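Local coordinates for uncharacterized protein (PDB 4O5P) that acts as a type VI secretion effector of the Tle1 family, a phospholipase that probably hydrolyses membrane phospholipids, at residues E339-F344 with G377-V382; G389-A394 with Q658-R663; F400-I405 with E451-R456; A499-D504 with L570-L575. One frame throughout, in Å; residues are numbered along the deposited sequence.

Overall arrangement
Along the chain, interaction 1 comes first. It closes a loop of about thirty residues and ties the loop after strand 331-336 to the turn that starts helix 379-383. Interaction 2 starts soon afterwards and closes the longest loop, joining residues 389-394 to residues 658-663, past helix 649-657. Interactions 3 and 4 both fall within that long loop, one after the other. Interaction 3 packs the start of helix 403-416 on helix 451-463. Interaction 4 joins the loop before helix 507-528 to the start of helix 571-587. Interaction 2 touches the other three, whereas interaction 4 touches neither interaction 1 nor interaction 3. No two contacts cross.

Interaction 1: E339-F344 with G377-V382; sequences EQRASF and GVHSDV
Glu339 meets His379 through one carboxylate oxygen. Glu339 OE1 accepts a hydrogen bond from His379 N at 3.1 Å, on the lone pair that faces away from OE2. OE1 also binds the Ser662 hydroxyl. The Glu339 side chain sets out opposite its backbone N (chi1 178°) and then bends at chi2, which carries the carboxylate across to the His379 backbone. Glu339 OE2 turns back to its own loop and takes two bonds, from Arg341 N at 2.9 Å and from Arg341 NE at 3.0 Å. These donors approach from opposite faces of the carboxylate plane, and the second forms a salt bridge. With OE1 held by His379 N and Ser662, and OE2 by Arg341, the carboxylate has little freedom to rotate. His379 is the probable histidine of a Ser-His-Asp triad, as in alpha/beta hydrolases: ND1 bonds Asp281 and NE2 bonds Ser237, which sits on a probable nucleophile elbow. Next, Arg341 brings the edge of its guanidinium to the histidine, with NH2 3.8 Å from His379 CB. A water accepts from NH2 and also pairs with Ser380 OG. Arg341 NH2 lies over the centre of one face of the Phe344 ring. Phe344 CE2 comes to 3.3 Å from His379 CD2, with the rings inclined at 58°, and Phe344 CD2 lies over one face of the imidazole.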
loop_
_atom_site.group_PDB
_atom_site.type_symbol
_atom_site.label_atom_id
_atom_site.label_comp_id
_atom_site.label_asym_id
_atom_site.label_seq_id
_atom_site.Cartn_x
_atom_site.Cartn_y
_atom_site.Cartn_z
ATOM N N GLU A 339 1.829 10.925 -7.772
ATOM C CA GLU A 339 1.064 9.707 -8.118
ATOM C C GLU A 339 -0.368 10.091 -8.531
ATOM O O GLU A 339 -0.956 10.994 -7.929
ATOM C CB GLU A 339 1.017 8.738 -6.931
ATOM C CG GLU A 339 0.199 7.453 -7.179
ATOM C CD GLU A 339 0.679 6.636 -8.375
ATOM O OE1 GLU A 339 1.893 6.356 -8.478
ATOM O OE2 GLU A 339 -0.163 6.257 -9.227
ATOM N N GLN A 340 -0.915 9.419 -9.552
ATOM C CA GLN A 340 -2.215 9.773 -10.118
ATOM C C GLN A 340 -3.067 8.558 -10.526
ATOM O O GLN A 340 -4.209 8.725 -10.978
ATOM C CB GLN A 340 -2.040 10.673 -11.365
ATOM C CG GLN A 340 -1.604 12.120 -11.115
ATOM C CD GLN A 340 -1.482 12.905 -12.415
ATOM O OE1 GLN A 340 -0.523 12.728 -13.174
ATOM N NE2 GLN A 340 -2.470 13.750 -12.691
ATOM N N ARG A 341 -2.534 7.346 -10.387
ATOM C CA ARG A 341 -3.265 6.163 -10.860
ATOM C C ARG A 341 -4.540 5.947 -10.065
ATOM O O ARG A 341 -4.534 6.013 -8.829
ATOM C CB ARG A 341 -2.407 4.896 -10.801
ATOM C CG ARG A 341 -1.467 4.696 -11.991
ATOM C CD ARG A 341 -0.550 3.471 -11.764
ATOM N NE ARG A 341 0.354 3.690 -10.632
ATOM C CZ ARG A 341 1.135 2.751 -10.097
ATOM N NH1 ARG A 341 1.140 1.521 -10.588
ATOM N NH2 ARG A 341 1.918 3.049 -9.061
ATOM N N ALA A 342 -5.628 5.692 -10.791
ATOM C CA ALA A 342 -6.915 5.341 -10.196
ATOM C C ALA A 342 -6.767 4.176 -9.225
ATOM O O ALA A 342 -7.530 4.053 -8.281
ATOM C CB ALA A 342 -7.894 4.968 -11.276
ATOM N N SER A 343 -5.784 3.322 -9.484
ATOM C CA SER A 343 -5.574 2.101 -8.713
ATOM C C SER A 343 -4.784 2.371 -7.434
ATOM O O SER A 343 -4.623 1.473 -6.601
ATOM C CB SER A 343 -4.810 1.100 -9.571
ATOM O OG SER A 343 -3.656 1.733 -10.110
ATOM N N PHE A 344 -4.277 3.598 -7.287
ATOM C CA PHE A 344 -3.442 3.938 -6.136
ATOM C C PHE A 344 -3.892 5.187 -5.363
ATOM O O PHE A 344 -3.110 6.127 -5.187
ATOM C CB PHE A 344 -1.968 4.042 -6.564
ATOM C CG PHE A 344 -1.337 2.710 -6.855
ATOM C CD1 PHE A 344 -1.618 2.030 -8.036
ATOM C CD2 PHE A 344 -0.478 2.126 -5.941
ATOM C CE1 PHE A 344 -1.056 0.801 -8.295
ATOM C CE2 PHE A 344 0.096 0.892 -6.195
ATOM C CZ PHE A 344 -0.195 0.228 -7.363
ATOM N N GLY A 377 7.775 12.807 -6.769
ATOM C CA GLY A 377 7.803 11.493 -7.386
ATOM C C GLY A 377 6.486 10.757 -7.302
ATOM O O GLY A 377 5.522 11.224 -6.697
ATOM N N VAL A 378 6.424 9.598 -7.938
ATOM C CA VAL A 378 5.220 8.802 -7.898
ATOM C C VAL A 378 5.369 7.762 -6.785
ATOM O O VAL A 378 6.257 7.903 -5.949
ATOM C CB VAL A 378 4.918 8.185 -9.255
ATOM C CG1 VAL A 378 4.721 9.328 -10.284
ATOM C CG2 VAL A 378 6.046 7.278 -9.688
ATOM N N HIS A 379 4.500 6.751 -6.771
ATOM C CA HIS A 379 4.305 5.882 -5.604
ATOM C C HIS A 379 5.638 5.296 -5.067
ATOM O O HIS A 379 6.013 5.493 -3.886
ATOM C CB HIS A 379 3.311 4.775 -6.001
ATOM C CG HIS A 379 2.869 3.881 -4.884
ATOM N ND1 HIS A 379 2.486 4.354 -3.647
ATOM C CD2 HIS A 379 2.677 2.541 -4.845
ATOM C CE1 HIS A 379 2.102 3.346 -2.889
ATOM N NE2 HIS A 379 2.219 2.230 -3.588
ATOM N N SER A 380 6.372 4.622 -5.945
ATOM C CA SER A 380 7.617 3.966 -5.546
ATOM C C SER A 380 8.831 4.899 -5.509
ATOM O O SER A 380 9.927 4.488 -5.086
ATOM C CB SER A 380 7.876 2.747 -6.424
ATOM O OG SER A 380 6.933 1.743 -6.109
ATOM N N ASP A 381 8.635 6.142 -5.942
ATOM C CA ASP A 381 9.609 7.204 -5.703
ATOM C C ASP A 381 9.623 7.612 -4.233
ATOM O O ASP A 381 10.565 8.255 -3.764
ATOM C CB ASP A 381 9.306 8.431 -6.560
ATOM C CG ASP A 381 9.661 8.223 -8.021
ATOM O OD1 ASP A 381 10.649 7.484 -8.274
ATOM O OD2 ASP A 381 8.951 8.796 -8.890
ATOM N N VAL A 382 8.580 7.236 -3.502
ATOM C CA VAL A 382 8.533 7.532 -2.075
ATOM C C VAL A 382 8.769 6.257 -1.269
ATOM O O VAL A 382 9.546 6.251 -0.297
ATOM C CB VAL A 382 7.186 8.137 -1.689
ATOM C CG1 VAL A 382 7.130 8.393 -0.188
ATOM C CG2 VAL A 382 6.950 9.435 -2.472
HETATM O O HOH W 1 4.239 1.402 -7.929
#

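Interaction 2: G389-A394 with Q658-R663; sequences GNQGKA and QVHDSR
Lys393 and Gln658 bring the two irregular backbones closest, CA to CA 5.0 Å, and the segments run in opposite directions. The Gln391 side-chain amide makes two hydrogen bonds with the backbone N and O of Asp661. Gln391 OE1 accepts from Asp661 N at 2.8 Å, and Gln391 NE2 donates to Asp661 O at 3.0 Å. The first donor is tilted only 20° from the carbonyl plane. The second bond leaves in the plane of the amide but reaches Asp661 O from above its carbonyl plane. With both ends held, the amide cannot turn freely. Gln391 OE1 also lies 3.2 Å from His660 CB. Lys393 runs across one face of the His660 ring, and its CG sits 3.5 Å from the ring centroid in a CH-pi contact. The chain bends at chi2 (-66°), which takes the amine on past the ring. Lys393 NZ then donates to Val659 O at 2.7 Å. Phe655 O and Asp656 O also accept from NZ, so this buried amine is gripped by three carbonyls. A water links Lys393 O to His660 NE2. His660 ND1 bonds Asp381 OD1, and its ring stacks with Tyr386. The contact therefore joins the loop between helices 379-383 and 403-416 to the loop that follows helix 649-657. Leu575 of helix 571-587 packs against Gln391 and Asp661.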
loop_
_atom_site.group_PDB
_atom_site.type_symbol
_atom_site.label_atom_id
_atom_site.label_comp_id
_atom_site.label_asym_id
_atom_site.label_seq_id
_atom_site.Cartn_x
_atom_site.Cartn_y
_atom_site.Cartn_z
ATOM N N GLY A 389 18.186 2.537 -13.323
ATOM C CA GLY A 389 17.971 2.659 -14.754
ATOM C C GLY A 389 16.549 2.465 -15.260
ATOM O O GLY A 389 16.285 2.727 -16.441
ATOM N N ASN A 390 15.654 1.988 -14.397
ATOM C CA ASN A 390 14.233 1.829 -14.733
ATOM C C ASN A 390 13.724 3.130 -15.332
ATOM O O ASN A 390 13.929 4.196 -14.741
ATOM C CB ASN A 390 13.448 1.544 -13.442
ATOM C CG ASN A 390 12.270 0.612 -13.651
ATOM O OD1 ASN A 390 11.641 0.593 -14.712
ATOM N ND2 ASN A 390 11.961 -0.177 -12.622
ATOM N N GLN A 391 13.116 3.054 -16.517
ATOM C CA GLN A 391 12.580 4.239 -17.205
ATOM C C GLN A 391 13.627 5.324 -17.414
ATOM O O GLN A 391 13.283 6.496 -17.575
ATOM C CB GLN A 391 11.382 4.821 -16.433
ATOM C CG GLN A 391 10.084 4.031 -16.625
ATOM C CD GLN A 391 8.908 4.557 -15.807
ATOM O OE1 GLN A 391 9.059 5.403 -14.920
ATOM N NE2 GLN A 391 7.731 4.039 -16.096
ATOM N N GLY A 392 14.902 4.934 -17.387
ATOM C CA GLY A 392 15.990 5.882 -17.531
ATOM C C GLY A 392 16.182 6.770 -16.317
ATOM O O GLY A 392 16.779 7.848 -16.420
ATOM N N LYS A 393 15.656 6.343 -15.166
ATOM C CA LYS A 393 15.879 7.099 -13.940
ATOM C C LYS A 393 17.008 6.442 -13.154
ATOM O O LYS A 393 17.150 5.227 -13.197
ATOM C CB LYS A 393 14.607 7.166 -13.102
ATOM C CG LYS A 393 13.351 7.469 -13.901
ATOM C CD LYS A 393 13.345 8.857 -14.522
ATOM C CE LYS A 393 12.198 8.940 -15.566
ATOM N NZ LYS A 393 11.707 10.346 -15.760
ATOM N N ALA A 394 17.803 7.249 -12.448
ATOM C CA ALA A 394 18.915 6.756 -11.632
ATOM C C ALA A 394 19.803 5.773 -12.392
ATOM O O ALA A 394 20.215 4.736 -11.849
ATOM C CB ALA A 394 18.399 6.129 -10.356
ATOM N N GLN A 658 14.979 11.385 -12.195
ATOM C CA GLN A 658 14.643 10.803 -10.882
ATOM C C GLN A 658 13.182 10.360 -10.759
ATOM O O GLN A 658 12.907 9.275 -10.253
ATOM C CB GLN A 658 15.016 11.765 -9.756
ATOM C CG GLN A 658 16.429 11.509 -9.181
ATOM C CD GLN A 658 17.564 11.955 -10.092
ATOM O OE1 GLN A 658 17.461 12.968 -10.785
ATOM N NE2 GLN A 658 18.666 11.201 -10.084
ATOM N N VAL A 659 12.268 11.184 -11.269
ATOM C CA VAL A 659 10.840 10.947 -11.126
ATOM C C VAL A 659 10.329 9.949 -12.157
ATOM O O VAL A 659 10.435 10.172 -13.375
ATOM C CB VAL A 659 10.039 12.264 -11.209
ATOM C CG1 VAL A 659 8.523 11.988 -11.185
ATOM C CG2 VAL A 659 10.436 13.195 -10.055
ATOM N N HIS A 660 9.752 8.856 -11.670
ATOM C CA HIS A 660 9.203 7.824 -12.558
ATOM C C HIS A 660 7.793 8.169 -13.015
ATOM O O HIS A 660 7.233 9.184 -12.618
ATOM C CB HIS A 660 9.226 6.439 -11.905
ATOM C CG HIS A 660 10.603 5.884 -11.716
ATOM N ND1 HIS A 660 11.485 6.387 -10.778
ATOM C CD2 HIS A 660 11.253 4.875 -12.344
ATOM C CE1 HIS A 660 12.616 5.700 -10.835
ATOM N NE2 HIS A 660 12.502 4.780 -11.781
ATOM N N ASP A 661 7.235 7.323 -13.872
ATOM C CA ASP A 661 5.920 7.580 -14.426
ATOM C C ASP A 661 5.152 6.298 -14.208
ATOM O O ASP A 661 5.241 5.355 -15.003
ATOM C CB ASP A 661 6.025 7.913 -15.921
ATOM C CG ASP A 661 4.700 8.365 -16.524
ATOM O OD1 ASP A 661 3.630 7.926 -16.049
ATOM O OD2 ASP A 661 4.712 9.154 -17.494
ATOM N N SER A 662 4.420 6.239 -13.104
ATOM C CA SER A 662 3.771 5.001 -12.734
ATOM C C SER A 662 2.589 4.730 -13.666
ATOM O O SER A 662 2.060 3.629 -13.695
ATOM C CB SER A 662 3.335 5.058 -11.281
ATOM O OG SER A 662 2.479 6.157 -11.072
ATOM N N ARG A 663 2.199 5.738 -14.443
ATOM C CA ARG A 663 1.133 5.556 -15.422
ATOM C C ARG A 663 1.590 4.748 -16.629
ATOM O O ARG A 663 0.770 4.140 -17.317
ATOM C CB ARG A 663 0.579 6.906 -15.878
ATOM C CG ARG A 663 -0.832 7.157 -15.405
ATOM C CD ARG A 663 -1.694 7.718 -16.526
ATOM N NE ARG A 663 -2.563 6.705 -17.132
ATOM C CZ ARG A 663 -2.678 6.521 -18.447
ATOM N NH1 ARG A 663 -1.971 7.274 -19.281
ATOM N NH2 ARG A 663 -3.489 5.591 -18.934
HETATM O O HOH W 2 15.136 4.145 -11.663
#

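Interaction 3: F400-I405 with E451-R456; sequences FLLSQI and EELATR
Gln404 NE2 is held by two backbone carbonyls, Ser448 O and Glu446 O, while Gln404 CB rests 4.0 Å from Leu453 CD2. No hydrogen bond joins the two segments. Leu453 carries most of the contact instead. Its chi1 of 174° places the branch point opposite the backbone N, and both methyls reach the other segment. Leu453 CD2 lies 3.3 Å from Leu401 O. Leu453 CD2 also meets Ile405 CD1 at 3.9 Å, and these two side chains reach toward each other tip to tip. CD1 of Leu453 rests near Phe400 O and Leu402 CA, and comes to 4.3 Å from Leu402 CD1. Phe400 O accepts a hydrogen bond from Gln658 NE2, so a polar partner lies beside this apolar patch. Phe400 turns its ring toward Glu452. Phe400 CD1 and CE1 are both 3.8 Å from Glu452 OE2, and the ring and carboxylate planes are 46° apart. Glu452 OE2 also lies 3.3 Å above the guanidinium plane of Arg456. That pairing is between charges alone, since no N-H points at the oxygen. Arg456 NH1 bonds Glu657 and Gln658 at the end of helix 649-657. This is hydrophobic helix packing, in which a leucine from helix 451-463 is set against the N-terminal turn of helix 403-416 and the residues leading into it.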
loop_
_atom_site.group_PDB
_atom_site.type_symbol
_atom_site.label_atom_id
_atom_site.label_comp_id
_atom_site.label_asym_id
_atom_site.label_seq_id
_atom_site.Cartn_x
_atom_site.Cartn_y
_atom_site.Cartn_z
ATOM N N PHE A 400 21.359 7.415 -6.814
ATOM C CA PHE A 400 20.686 8.461 -7.595
ATOM C C PHE A 400 19.173 8.282 -7.594
ATOM O O PHE A 400 18.437 9.062 -8.209
ATOM C CB PHE A 400 21.208 8.488 -9.035
ATOM C CG PHE A 400 22.670 8.814 -9.139
ATOM C CD1 PHE A 400 23.113 10.133 -9.041
ATOM C CD2 PHE A 400 23.606 7.803 -9.323
ATOM C CE1 PHE A 400 24.468 10.437 -9.129
ATOM C CE2 PHE A 400 24.963 8.098 -9.422
ATOM C CZ PHE A 400 25.396 9.418 -9.323
ATOM N N LEU A 401 18.723 7.250 -6.892
ATOM C CA LEU A 401 17.320 6.868 -6.851
ATOM C C LEU A 401 16.581 7.812 -5.906
ATOM O O LEU A 401 16.968 7.952 -4.737
ATOM C CB LEU A 401 17.232 5.418 -6.350
ATOM C CG LEU A 401 16.308 4.326 -6.898
ATOM C CD1 LEU A 401 16.120 4.368 -8.402
ATOM C CD2 LEU A 401 16.842 2.946 -6.471
ATOM N N LEU A 402 15.517 8.451 -6.397
ATOM C CA LEU A 402 14.825 9.480 -5.624
ATOM C C LEU A 402 14.381 8.973 -4.235
ATOM O O LEU A 402 14.515 9.667 -3.205
ATOM C CB LEU A 402 13.643 10.016 -6.444
ATOM C CG LEU A 402 12.781 11.132 -5.858
ATOM C CD1 LEU A 402 13.618 12.296 -5.371
ATOM C CD2 LEU A 402 11.781 11.611 -6.913
ATOM N N SER A 403 13.909 7.733 -4.207
ATOM C CA SER A 403 13.400 7.126 -2.982
ATOM C C SER A 403 14.426 7.048 -1.844
ATOM O O SER A 403 14.065 6.758 -0.712
ATOM C CB SER A 403 12.868 5.730 -3.283
ATOM O OG SER A 403 13.833 4.980 -3.983
ATOM N N GLN A 404 15.695 7.289 -2.152
ATOM C CA GLN A 404 16.731 7.299 -1.120
ATOM C C GLN A 404 16.599 8.455 -0.138
ATOM O O GLN A 404 17.140 8.378 0.973
ATOM C CB GLN A 404 18.135 7.278 -1.749
ATOM C CG GLN A 404 18.436 6.001 -2.557
ATOM C CD GLN A 404 18.595 4.761 -1.685
ATOM O OE1 GLN A 404 17.764 3.843 -1.712
ATOM N NE2 GLN A 404 19.677 4.722 -0.917
ATOM N N ILE A 405 15.886 9.519 -0.513
ATOM C CA ILE A 405 15.774 10.664 0.407
ATOM C C ILE A 405 14.767 10.325 1.498
ATOM O O ILE A 405 15.085 10.332 2.706
ATOM C CB ILE A 405 15.361 11.985 -0.324
ATOM C CG1 ILE A 405 16.286 12.272 -1.505
ATOM C CG2 ILE A 405 15.355 13.167 0.639
ATOM C CD1 ILE A 405 17.738 12.497 -1.111
ATOM N N GLU A 451 25.349 13.557 -4.006
ATOM C CA GLU A 451 25.078 14.976 -3.858
ATOM C C GLU A 451 24.244 15.505 -5.021
ATOM O O GLU A 451 23.507 16.467 -4.849
ATOM C CB GLU A 451 26.357 15.794 -3.609
ATOM C CG GLU A 451 27.160 16.159 -4.843
ATOM C CD GLU A 451 28.284 17.149 -4.526
ATOM O OE1 GLU A 451 28.745 17.180 -3.358
ATOM O OE2 GLU A 451 28.699 17.894 -5.446
ATOM N N GLU A 452 24.329 14.876 -6.193
ATOM C CA GLU A 452 23.514 15.315 -7.331
ATOM C C GLU A 452 22.035 15.109 -6.990
ATOM O O GLU A 452 21.197 16.013 -7.165
ATOM C CB GLU A 452 23.904 14.533 -8.586
ATOM C CG GLU A 452 23.141 14.889 -9.856
ATOM C CD GLU A 452 23.662 14.118 -11.086
ATOM O OE1 GLU A 452 24.660 14.581 -11.684
ATOM O OE2 GLU A 452 23.088 13.054 -11.453
ATOM N N LEU A 453 21.733 13.923 -6.464
ATOM C CA LEU A 453 20.398 13.616 -5.975
ATOM C C LEU A 453 19.973 14.625 -4.913
ATOM O O LEU A 453 18.901 15.220 -5.025
ATOM C CB LEU A 453 20.332 12.171 -5.436
ATOM C CG LEU A 453 19.018 11.786 -4.753
ATOM C CD1 LEU A 453 17.846 11.941 -5.722
ATOM C CD2 LEU A 453 19.050 10.383 -4.128
ATOM N N ALA A 454 20.809 14.846 -3.899
ATOM C CA ALA A 454 20.448 15.806 -2.856
ATOM C C ALA A 454 20.120 17.188 -3.428
ATOM O O ALA A 454 19.158 17.827 -3.023
ATOM C CB ALA A 454 21.548 15.917 -1.813
ATOM N N THR A 455 20.925 17.639 -4.377
ATOM C CA THR A 455 20.770 18.962 -4.960
ATOM C C THR A 455 19.443 19.100 -5.714
ATOM O O THR A 455 18.720 20.091 -5.558
ATOM C CB THR A 455 21.916 19.232 -5.927
ATOM O OG1 THR A 455 23.126 19.446 -5.181
ATOM C CG2 THR A 455 21.626 20.454 -6.759
ATOM N N ARG A 456 19.137 18.100 -6.531
ATOM C CA ARG A 456 17.899 18.093 -7.305
ATOM C C ARG A 456 16.654 18.011 -6.418
ATOM O O ARG A 456 15.648 18.742 -6.601
ATOM C CB ARG A 456 17.954 16.918 -8.296
ATOM C CG ARG A 456 19.037 17.116 -9.390
ATOM C CD ARG A 456 19.251 15.850 -10.212
ATOM N NE ARG A 456 20.253 16.025 -11.262
ATOM C CZ ARG A 456 20.430 15.181 -12.279
ATOM N NH1 ARG A 456 19.672 14.106 -12.389
ATOM N NH2 ARG A 456 21.376 15.411 -13.184
#

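Interaction 4: A499-D504 with L570-L575; sequences ANVPPD and LDQRQL
Asp504 grips the start of helix 571-587 with both carboxylate oxygens. Asp504 OD1 accepts from Gln572 N at 2.8 Å, and Asp504 OD2 accepts from Arg573 N at 3.0 Å. Each bond uses the lone pair on the side of the other oxygen, so the carboxylate straddles two successive N-H groups of the first turn. With chi1 at -69°, Asp504 swings its carboxylate to the side of its own N and against the helix turn. OD1 is also close to Asp571 N, but the angle is too poor for a bond. Leu570 holds the N-cap position and has no polar side-chain group to offer, so Asp504 supplies acceptors from another loop. Gln572 answers in the other direction. Gln572 OE1 accepts from Asp504 N at 3.0 Å, with the donor 57° out of the carbonyl plane. Its NE2 donates to a water, which donates in turn to Val501 O. The Gln572 chain is extended beyond CG and lies along the loop, with CG 3.5 Å from Pro502 O and OE1 3.4 Å from Pro503 CA. Further out, Val501 packs with its two methyls on different residues. Val501 CG1 meets Asp571 CB at 3.6 Å, and Val501 CG2 meets Leu575 CD1 at 3.8 Å. Asp571 sends OD2 to the backbone N of Gln391, which ties this helix start to residues 389-394. A carboxylate at the positive end of a helix dipole, with two backbone N-H donors, would probably be favoured in its ionised form. The mutual bonds of Asp504 and Gln572 imply that loop 499-504 and the helix start fix each other.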
loop_
_atom_site.group_PDB
_atom_site.type_symbol
_atom_site.label_atom_id
_atom_site.label_comp_id
_atom_site.label_asym_id
_atom_site.label_seq_id
_atom_site.Cartn_x
_atom_site.Cartn_y
_atom_site.Cartn_z
ATOM N N ALA A 499 16.896 8.867 -24.164
ATOM C CA ALA A 499 17.971 8.138 -24.818
ATOM C C ALA A 499 18.622 7.163 -23.849
ATOM O O ALA A 499 19.241 6.190 -24.278
ATOM C CB ALA A 499 18.998 9.092 -25.408
ATOM N N ASN A 500 18.478 7.411 -22.546
ATOM C CA ASN A 500 19.100 6.522 -21.566
ATOM C C ASN A 500 18.133 5.546 -20.903
ATOM O O ASN A 500 18.468 4.885 -19.912
ATOM C CB ASN A 500 19.884 7.320 -20.523
ATOM C CG ASN A 500 21.057 8.063 -21.129
ATOM O OD1 ASN A 500 21.652 7.613 -22.114
ATOM N ND2 ASN A 500 21.393 9.207 -20.550
ATOM N N VAL A 501 16.928 5.464 -21.448
ATOM C CA VAL A 501 16.022 4.403 -21.072
ATOM C C VAL A 501 16.582 3.129 -21.682
ATOM O O VAL A 501 16.860 3.097 -22.874
ATOM C CB VAL A 501 14.614 4.647 -21.644
ATOM C CG1 VAL A 501 13.719 3.435 -21.378
ATOM C CG2 VAL A 501 14.024 5.938 -21.065
ATOM N N PRO A 502 16.760 2.084 -20.863
ATOM C CA PRO A 502 17.294 0.798 -21.334
ATOM C C PRO A 502 16.442 0.252 -22.484
ATOM O O PRO A 502 15.232 0.467 -22.506
ATOM C CB PRO A 502 17.195 -0.109 -20.096
ATOM C CG PRO A 502 17.140 0.840 -18.919
ATOM C CD PRO A 502 16.393 2.050 -19.436
ATOM N N PRO A 503 17.076 -0.417 -23.453
ATOM C CA PRO A 503 16.317 -0.933 -24.601
ATOM C C PRO A 503 15.388 -2.054 -24.161
ATOM O O PRO A 503 15.758 -2.820 -23.266
ATOM C CB PRO A 503 17.409 -1.477 -25.524
ATOM C CG PRO A 503 18.546 -1.831 -24.605
ATOM C CD PRO A 503 18.492 -0.832 -23.471
ATOM N N ASP A 504 14.201 -2.138 -24.759
ATOM C CA ASP A 504 13.220 -3.140 -24.358
ATOM C C ASP A 504 13.701 -4.545 -24.650
ATOM O O ASP A 504 14.430 -4.778 -25.614
ATOM C CB ASP A 504 11.873 -2.923 -25.056
ATOM C CG ASP A 504 11.164 -1.675 -24.591
ATOM O OD1 ASP A 504 11.573 -1.079 -23.569
ATOM O OD2 ASP A 504 10.182 -1.285 -25.255
ATOM N N LEU A 570 9.895 -3.209 -20.659
ATOM C CA LEU A 570 9.310 -2.580 -21.844
ATOM C C LEU A 570 9.207 -1.066 -21.661
ATOM O O LEU A 570 8.254 -0.439 -22.126
ATOM C CB LEU A 570 7.932 -3.166 -22.157
ATOM C CG LEU A 570 7.820 -4.677 -22.383
ATOM C CD1 LEU A 570 6.382 -5.064 -22.663
ATOM C CD2 LEU A 570 8.718 -5.144 -23.516
ATOM N N ASP A 571 10.192 -0.479 -20.986
ATOM C CA ASP A 571 10.137 0.939 -20.655
ATOM C C ASP A 571 10.058 1.876 -21.861
ATOM O O ASP A 571 9.396 2.907 -21.795
ATOM C CB ASP A 571 11.285 1.325 -19.724
ATOM C CG ASP A 571 11.117 0.741 -18.325
ATOM O OD1 ASP A 571 9.958 0.485 -17.920
ATOM O OD2 ASP A 571 12.144 0.553 -17.634
ATOM N N GLN A 572 10.704 1.529 -22.966
ATOM C CA GLN A 572 10.595 2.366 -24.164
ATOM C C GLN A 572 9.176 2.397 -24.732
ATOM O O GLN A 572 8.602 3.477 -24.897
ATOM C CB GLN A 572 11.589 1.921 -25.242
ATOM C CG GLN A 572 13.029 1.953 -24.779
ATOM C CD GLN A 572 13.977 1.426 -25.835
ATOM O OE1 GLN A 572 13.764 0.331 -26.380
ATOM N NE2 GLN A 572 15.022 2.202 -26.143
ATOM N N ARG A 573 8.607 1.223 -25.025
ATOM C CA ARG A 573 7.259 1.164 -25.589
ATOM C C ARG A 573 6.264 1.792 -24.622
ATOM O O ARG A 573 5.364 2.511 -25.034
ATOM C CB ARG A 573 6.864 -0.289 -25.928
ATOM C CG ARG A 573 5.416 -0.699 -25.577
ATOM C CD ARG A 573 4.387 -0.093 -26.523
ATOM N NE ARG A 573 3.007 -0.545 -26.294
ATOM C CZ ARG A 573 1.988 0.264 -26.003
ATOM N NH1 ARG A 573 2.186 1.566 -25.896
ATOM N NH2 ARG A 573 0.766 -0.229 -25.826
ATOM N N GLN A 574 6.443 1.538 -23.332
ATOM C CA GLN A 574 5.488 2.032 -22.341
ATOM C C GLN A 574 5.580 3.541 -22.152
ATOM O O GLN A 574 4.558 4.228 -22.102
ATOM C CB GLN A 574 5.655 1.296 -21.016
ATOM C CG GLN A 574 5.198 -0.153 -21.090
ATOM C CD GLN A 574 5.542 -0.954 -19.851
ATOM O OE1 GLN A 574 6.294 -0.496 -18.975
ATOM N NE2 GLN A 574 5.014 -2.171 -19.778
ATOM N N LEU A 575 6.796 4.067 -22.066
ATOM C CA LEU A 575 6.951 5.521 -21.977
ATOM C C LEU A 575 6.465 6.233 -23.241
ATOM O O LEU A 575 5.736 7.215 -23.144
ATOM C CB LEU A 575 8.385 5.936 -21.614
ATOM C CG LEU A 575 8.843 5.638 -20.192
ATOM C CD1 LEU A 575 10.339 5.826 -20.080
ATOM C CD2 LEU A 575 8.122 6.521 -19.182
HETATM O O HOH W 3 16.158 4.693 -24.890
#